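Local coordinates for Iron(III) ABC transporter, periplasmic iron-compound-binding protein (Vibrio cholerae, PDB 5GGY), which probably binds ferric siderophores such as Desferal in the periplasm and hands them to an ABC transporter for iron uptake, at residues A[149-154]-A[274-279]; A[158-163]-A[217-222]; A[251-256]-A[268-273]. One frame throughout, in Å; residues are numbered along the deposited sequence.

The three contacts lie close together in one lobe of the protein, on the same side of the chain's centre, with their own centres 11 to 14 Å apart. Contact 1 brings together the ends of helices 130-154 and 262-276, and the stretch of chain between them contains both other contacts, contact 2 finishing before contact 3 begins. Contact 2 pairs strands 161-167 and 219-223, and contact 3 starts from the adjoining strand 249-252 of the same mixed sheet and reaches helix 262-276. That helix therefore serves contacts 1 and 3 and also packs on contact 2 through Leu275, so sheet, C-terminal helix and long helix form consecutive layers of this lobe.

Contact 1 of 3, residues A[149-154]-A[274-279]; sequences ASLQHA and SLLAVA
Leu276 is the hub of the apolar contact, its CD2 methyl meeting three parts of helix 130-154. Leu151 CD2 lies 3.8 Å from Leu276 CD2, the two leucine side chains crossing at a slant with one methyl of each at the meeting point. Ala154 CB approaches Leu276 CD2 from the next turn, also at 3.8 Å, its short side chain directed at segment 274-279. In Leu276, CG stands beside the backbone N and opposite the carbonyl carbon (chi1 -77°), which carries the branched end across to the other helix although its CB does not point there. A looser contact, 4.3 Å from Leu151 CD2 to Leu275 CD2, extends the patch inward, where Leu151 also meets Leu189 and Leu275 meets Leu191.

Polar groups contribute little across the interface, and no hydrogen bond spans it. The carbonyl oxygen Ser150 O comes within 3.5 Å of Leu276 CD2 as a van der Waals neighbour, while Ser150 OG turns back to bond Glu146 O in its own helix. On the opposite segment the helix gives out after Leu276, and the chain leaves helical geometry at Ala277.

This is leucine-rich packing between two helix ends: the long helix 130-154, of the kind that links the two lobes in siderophore-binding proteins of this family, rests its C-terminal turn on the end of helix 262-276.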
# COMPACT_ATOMS: atom_id res chain seq x y z
N ALA A 149 -16.00 -0.29 4.99
CA ALA A 149 -16.85 -0.29 6.17
C ALA A 149 -18.21 0.33 5.87
O ALA A 149 -19.23 -0.13 6.37
CB ALA A 149 -16.17 0.46 7.31
N SER A 150 -18.20 1.36 5.04
CA SER A 150 -19.42 2.04 4.63
C SER A 150 -20.33 1.10 3.84
O SER A 150 -21.56 1.20 3.91
CB SER A 150 -19.10 3.28 3.81
OG SER A 150 -18.29 4.19 4.54
N LEU A 151 -19.72 0.19 3.10
CA LEU A 151 -20.48 -0.78 2.31
C LEU A 151 -21.07 -1.88 3.18
O LEU A 151 -22.25 -2.21 3.06
CB LEU A 151 -19.58 -1.39 1.22
CG LEU A 151 -19.15 -0.44 0.10
CD1 LEU A 151 -18.14 -1.13 -0.81
CD2 LEU A 151 -20.35 0.04 -0.69
N GLN A 152 -20.25 -2.45 4.07
CA GLN A 152 -20.71 -3.53 4.94
C GLN A 152 -21.55 -3.01 6.09
O GLN A 152 -21.91 -3.76 7.00
CB GLN A 152 -19.51 -4.33 5.47
CG GLN A 152 -18.50 -3.52 6.25
CD GLN A 152 -17.18 -4.24 6.43
OE1 GLN A 152 -17.01 -5.36 5.96
NE2 GLN A 152 -16.24 -3.59 7.10
N HIS A 153 -21.86 -1.71 6.06
CA HIS A 153 -22.82 -1.13 6.99
C HIS A 153 -24.16 -0.97 6.28
O HIS A 153 -25.22 -1.10 6.90
CB HIS A 153 -22.33 0.23 7.50
CG HIS A 153 -21.90 0.21 8.94
ND1 HIS A 153 -20.67 -0.28 9.35
CD2 HIS A 153 -22.53 0.63 10.06
CE1 HIS A 153 -20.58 -0.16 10.67
NE2 HIS A 153 -21.69 0.38 11.12
N ALA A 154 -24.10 -0.70 4.98
CA ALA A 154 -25.29 -0.52 4.16
C ALA A 154 -25.72 -1.84 3.51
O ALA A 154 -26.89 -2.02 3.18
CB ALA A 154 -25.04 0.53 3.10
N SER A 274 -21.67 5.14 -6.00
CA SER A 274 -22.70 4.60 -6.88
C SER A 274 -23.31 3.32 -6.32
O SER A 274 -24.45 2.98 -6.64
CB SER A 274 -22.12 4.32 -8.28
OG SER A 274 -22.19 5.48 -9.09
N LEU A 275 -22.56 2.63 -5.48
CA LEU A 275 -23.00 1.36 -4.93
C LEU A 275 -23.77 1.56 -3.62
O LEU A 275 -24.61 0.73 -3.25
CB LEU A 275 -21.81 0.42 -4.71
CG LEU A 275 -22.14 -1.07 -4.69
CD1 LEU A 275 -22.82 -1.47 -5.98
CD2 LEU A 275 -20.88 -1.88 -4.47
N LEU A 276 -23.48 2.65 -2.92
CA LEU A 276 -24.24 3.01 -1.72
C LEU A 276 -25.63 3.47 -2.12
O LEU A 276 -26.61 3.20 -1.42
CB LEU A 276 -23.52 4.10 -0.92
CG LEU A 276 -22.33 3.62 -0.08
CD1 LEU A 276 -21.71 4.78 0.69
CD2 LEU A 276 -22.76 2.51 0.86
N ALA A 277 -25.73 4.17 -3.24
CA ALA A 277 -27.02 4.39 -3.87
C ALA A 277 -27.46 3.05 -4.46
O ALA A 277 -26.63 2.16 -4.59
CB ALA A 277 -26.94 5.47 -4.93
N VAL A 278 -28.74 2.92 -4.77
CA VAL A 278 -29.36 1.68 -5.25
C VAL A 278 -29.12 0.48 -4.31
O VAL A 278 -29.43 -0.67 -4.65
CB VAL A 278 -28.92 1.32 -6.73
CG1 VAL A 278 -28.77 2.59 -7.57
CG2 VAL A 278 -27.64 0.47 -6.78
N ALA A 279 -28.59 0.75 -3.12
CA ALA A 279 -28.45 -0.27 -2.09
C ALA A 279 -29.78 -0.52 -1.39
O ALA A 279 -30.61 0.39 -1.30
CB ALA A 279 -27.39 0.15 -1.08

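Contact 2 of 3, residues A[158-163]-A[217-222]; sequences TLPAVV and QGYVLY
Val163 holds CG1 in the crowded position between its backbone N and carbonyl carbon (chi1 57°), which sets this methyl against Val220 CG2 at 3.5 Å; the two valines stand side by side and point the same way. In Val162 it is CG1 that lies opposite the backbone N (chi1 178°), reaching along the sheet to Leu221 CD1 at 3.9 Å.

The backbones run parallel, with short strand axes 31° apart. Tyr219 N donates to Ala161 O at 3.2 Å in a nearly straight bond along the C=O axis. Val163 then uses both its backbone groups: its N donates to Tyr219 O at 3.2 Å, tilted from the carbonyl plane, and Val163 O accepts from Leu221 N at 3.1 Å. Val163 thus bonds the residues before and after Val220, its bridge partner, as parallel strands do. Ahead of the strand proper, Pro160 CB packs obliquely on the Tyr219 ring, 3.6 Å from CE2, and Phe155 meets that ring edge-to-face.

Val162 and Tyr219 share the sheet face covered by Leu275 of helix 262-276, and Ile271 and Ser274 of that helix touch Leu221. Val163 and Val220 occupy the reverse face. Strand 161-167 continues the sheet to Ser192, bonded to Val162, whereas strand 219-223 pairs on its far side with strand 249-252, Val220 bonding Arg248 and Asn250.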
# COMPACT_ATOMS: atom_id res chain seq x y z
N THR A 158 -22.53 -10.86 3.89
CA THR A 158 -21.39 -10.53 3.03
C THR A 158 -21.72 -9.45 2.00
O THR A 158 -22.88 -9.12 1.77
CB THR A 158 -20.89 -11.78 2.28
OG1 THR A 158 -21.91 -12.26 1.39
CG2 THR A 158 -20.52 -12.88 3.26
N LEU A 159 -20.67 -8.90 1.39
CA LEU A 159 -20.81 -7.85 0.39
C LEU A 159 -21.22 -8.44 -0.96
O LEU A 159 -20.85 -9.56 -1.29
CB LEU A 159 -19.49 -7.08 0.26
CG LEU A 159 -19.12 -6.25 1.49
CD1 LEU A 159 -17.72 -5.67 1.35
CD2 LEU A 159 -20.13 -5.14 1.71
N PRO A 160 -22.01 -7.68 -1.73
CA PRO A 160 -22.56 -8.18 -3.00
C PRO A 160 -21.51 -8.36 -4.09
O PRO A 160 -20.42 -7.81 -4.00
CB PRO A 160 -23.56 -7.08 -3.40
CG PRO A 160 -23.01 -5.85 -2.76
CD PRO A 160 -22.43 -6.30 -1.46
N ALA A 161 -21.86 -9.14 -5.12
CA ALA A 161 -20.98 -9.33 -6.27
C ALA A 161 -21.17 -8.20 -7.27
O ALA A 161 -22.30 -7.83 -7.59
CB ALA A 161 -21.24 -10.68 -6.92
N VAL A 162 -20.06 -7.64 -7.75
CA VAL A 162 -20.11 -6.49 -8.64
C VAL A 162 -19.34 -6.74 -9.94
O VAL A 162 -18.23 -7.28 -9.92
CB VAL A 162 -19.53 -5.23 -7.96
CG1 VAL A 162 -19.55 -4.04 -8.91
CG2 VAL A 162 -20.31 -4.90 -6.69
N VAL A 163 -19.93 -6.35 -11.06
CA VAL A 163 -19.22 -6.34 -12.33
C VAL A 163 -19.12 -4.90 -12.83
O VAL A 163 -20.07 -4.13 -12.76
CB VAL A 163 -19.91 -7.24 -13.39
CG1 VAL A 163 -21.35 -6.82 -13.60
CG2 VAL A 163 -19.14 -7.22 -14.69
N GLN A 217 -26.67 -12.32 -10.37
CA GLN A 217 -26.09 -12.00 -9.08
C GLN A 217 -25.75 -10.52 -8.93
O GLN A 217 -24.73 -10.04 -9.44
CB GLN A 217 -24.84 -12.85 -8.85
CG GLN A 217 -23.92 -12.93 -10.07
CD GLN A 217 -23.23 -14.27 -10.18
OE1 GLN A 217 -22.68 -14.78 -9.21
NE2 GLN A 217 -23.26 -14.85 -11.37
N GLY A 218 -26.60 -9.79 -8.23
CA GLY A 218 -26.26 -8.46 -7.78
C GLY A 218 -26.16 -7.34 -8.80
O GLY A 218 -27.06 -7.14 -9.61
N TYR A 219 -25.03 -6.64 -8.77
CA TYR A 219 -24.97 -5.28 -9.28
C TYR A 219 -24.08 -5.06 -10.51
O TYR A 219 -23.08 -5.74 -10.70
CB TYR A 219 -24.52 -4.34 -8.15
CG TYR A 219 -25.45 -4.34 -6.96
CD1 TYR A 219 -26.33 -3.29 -6.74
CD2 TYR A 219 -25.46 -5.40 -6.05
CE1 TYR A 219 -27.19 -3.29 -5.65
CE2 TYR A 219 -26.32 -5.41 -4.97
CZ TYR A 219 -27.18 -4.35 -4.77
OH TYR A 219 -28.03 -4.36 -3.69
N VAL A 220 -24.48 -4.09 -11.32
CA VAL A 220 -23.74 -3.71 -12.52
C VAL A 220 -23.43 -2.21 -12.50
O VAL A 220 -24.32 -1.38 -12.40
CB VAL A 220 -24.54 -4.04 -13.80
CG1 VAL A 220 -23.93 -3.35 -15.01
CG2 VAL A 220 -24.60 -5.54 -13.99
N LEU A 221 -22.14 -1.89 -12.59
CA LEU A 221 -21.70 -0.49 -12.60
C LEU A 221 -21.03 -0.14 -13.92
O LEU A 221 -20.15 -0.87 -14.39
CB LEU A 221 -20.75 -0.23 -11.44
CG LEU A 221 -21.30 -0.40 -10.02
CD1 LEU A 221 -20.21 -0.17 -8.98
CD2 LEU A 221 -22.47 0.54 -9.79
N TYR A 222 -21.44 0.97 -14.53
CA TYR A 222 -20.81 1.43 -15.77
C TYR A 222 -20.29 2.86 -15.63
O TYR A 222 -20.96 3.73 -15.08
CB TYR A 222 -21.78 1.32 -16.95
CG TYR A 222 -23.04 2.16 -16.84
CD1 TYR A 222 -23.09 3.44 -17.39
CD2 TYR A 222 -24.17 1.67 -16.22
CE1 TYR A 222 -24.23 4.20 -17.30
CE2 TYR A 222 -25.32 2.43 -16.12
CZ TYR A 222 -25.35 3.70 -16.67
OH TYR A 222 -26.49 4.46 -16.58

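Contact 3 of 3, residues A[251-256]-A[268-273]; sequences SVRPVW and AEAITE
The guanidinium of Arg253 has Ala270 CB over one face, 3.8 Å above its plane and displaced toward the rim, and the carboxylate of Glu273 at its edge. There Arg253 NE donates to Glu273 OE1 at 3.0 Å in a salt bridge. The acceptor OE1 lies close to the guanidinium plane, whereas NE comes to it from above the carboxylate plane, 37° out of it, and the two flat groups are 27° apart. The side chains cross at about a right angle. A chi1 of 60° starts the arginine chain over the helix, and its extended run from CG to NE carries the head group to Glu273. Glu269 is close enough only for a weaker attraction, since its OE1 stays 4.5 Å from Arg253 NH2; its OE2 pairs instead with Arg143.

The same Ala270 CB also takes the apolar part of the contact, with Val252 CG1 at 3.6 Å and Val255 CG2 at 3.7 Å. A water joins the backbones: it gives a hydrogen bond to Ala270 O at 2.7 Å and takes a longer one from Arg253 N at 3.3 Å.

The contact lies where strand 249-252 runs out into a loop alongside helix 262-276. Val252 keeps its backbone bonds to Tyr222 and Leu224 of the neighbouring strand region, and Val255 also touches Tyr266 and Ser267 of the helix. From the helix, Ala268, Glu269 and Thr272 reach Leu147 of helix 130-154.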
# COMPACT_ATOMS: atom_id res chain seq x y z
N SER A 251 -24.84 4.24 -12.69
CA SER A 251 -23.74 4.87 -13.41
C SER A 251 -22.69 5.37 -12.43
O SER A 251 -23.00 5.77 -11.31
CB SER A 251 -24.25 6.03 -14.27
OG SER A 251 -24.78 7.07 -13.48
N VAL A 252 -21.43 5.34 -12.86
CA VAL A 252 -20.34 5.83 -12.03
C VAL A 252 -19.73 7.08 -12.64
O VAL A 252 -19.39 7.10 -13.82
CB VAL A 252 -19.24 4.75 -11.84
CG1 VAL A 252 -18.17 5.25 -10.88
CG2 VAL A 252 -19.85 3.45 -11.34
N ARG A 253 -19.59 8.13 -11.82
CA ARG A 253 -19.04 9.40 -12.28
C ARG A 253 -17.64 9.21 -12.85
O ARG A 253 -16.90 8.33 -12.39
CB ARG A 253 -19.03 10.42 -11.13
CG ARG A 253 -18.22 10.02 -9.92
CD ARG A 253 -18.26 11.12 -8.86
NE ARG A 253 -17.58 10.72 -7.63
CZ ARG A 253 -16.28 10.93 -7.39
NH1 ARG A 253 -15.53 11.52 -8.30
NH2 ARG A 253 -15.76 10.53 -6.24
N PRO A 254 -17.27 10.03 -13.85
CA PRO A 254 -16.03 9.88 -14.62
C PRO A 254 -14.76 9.66 -13.78
O PRO A 254 -14.29 10.57 -13.11
CB PRO A 254 -15.93 11.20 -15.38
CG PRO A 254 -17.35 11.61 -15.58
CD PRO A 254 -18.08 11.16 -14.34
N VAL A 255 -14.25 8.43 -13.83
CA VAL A 255 -12.95 8.11 -13.25
C VAL A 255 -12.17 7.25 -14.24
O VAL A 255 -12.65 6.20 -14.67
CB VAL A 255 -13.06 7.36 -11.91
CG1 VAL A 255 -11.68 6.99 -11.41
CG2 VAL A 255 -13.80 8.20 -10.88
N TRP A 256 -10.98 7.70 -14.61
CA TRP A 256 -10.18 7.03 -15.62
C TRP A 256 -9.76 5.63 -15.15
O TRP A 256 -9.07 5.48 -14.15
CB TRP A 256 -8.95 7.87 -15.97
CG TRP A 256 -8.23 7.46 -17.22
CD1 TRP A 256 -6.90 7.22 -17.35
CD2 TRP A 256 -8.80 7.25 -18.52
NE1 TRP A 256 -6.60 6.87 -18.65
CE2 TRP A 256 -7.75 6.88 -19.38
CE3 TRP A 256 -10.10 7.33 -19.04
CZ2 TRP A 256 -7.96 6.59 -20.74
CZ3 TRP A 256 -10.30 7.05 -20.38
CH2 TRP A 256 -9.24 6.68 -21.21
N ALA A 268 -12.38 3.89 -6.18
CA ALA A 268 -12.95 3.30 -4.98
C ALA A 268 -14.06 4.16 -4.39
O ALA A 268 -15.09 3.64 -3.96
CB ALA A 268 -11.87 3.07 -3.94
N GLU A 269 -13.85 5.48 -4.38
CA GLU A 269 -14.83 6.41 -3.83
C GLU A 269 -16.05 6.55 -4.74
O GLU A 269 -17.18 6.61 -4.27
CB GLU A 269 -14.18 7.78 -3.60
CG GLU A 269 -13.08 7.77 -2.55
CD GLU A 269 -12.51 9.15 -2.28
OE1 GLU A 269 -12.42 9.95 -3.24
OE2 GLU A 269 -12.15 9.44 -1.12
N ALA A 270 -15.81 6.61 -6.05
CA ALA A 270 -16.88 6.77 -7.02
C ALA A 270 -17.73 5.51 -7.10
O ALA A 270 -18.95 5.58 -7.18
CB ALA A 270 -16.31 7.12 -8.38
N ILE A 271 -17.06 4.36 -7.09
CA ILE A 271 -17.75 3.07 -7.10
C ILE A 271 -18.58 2.89 -5.83
O ILE A 271 -19.73 2.47 -5.90
CB ILE A 271 -16.75 1.91 -7.26
CG1 ILE A 271 -16.25 1.83 -8.71
CG2 ILE A 271 -17.38 0.59 -6.83
CD1 ILE A 271 -15.18 0.78 -8.94
N THR A 272 -17.98 3.20 -4.68
CA THR A 272 -18.68 3.13 -3.40
C THR A 272 -19.92 4.02 -3.42
O THR A 272 -21.01 3.59 -3.04
CB THR A 272 -17.77 3.56 -2.24
OG1 THR A 272 -16.70 2.62 -2.09
CG2 THR A 272 -18.56 3.63 -0.94
N GLU A 273 -19.73 5.26 -3.88
CA GLU A 273 -20.82 6.22 -3.99
C GLU A 273 -21.98 5.70 -4.84
O GLU A 273 -23.14 5.81 -4.44
CB GLU A 273 -20.29 7.53 -4.57
CG GLU A 273 -21.35 8.47 -5.09
CD GLU A 273 -20.75 9.68 -5.78
OE1 GLU A 273 -19.58 10.01 -5.48
OE2 GLU A 273 -21.43 10.29 -6.62
O HOH W 1 -20.00 7.52 -8.65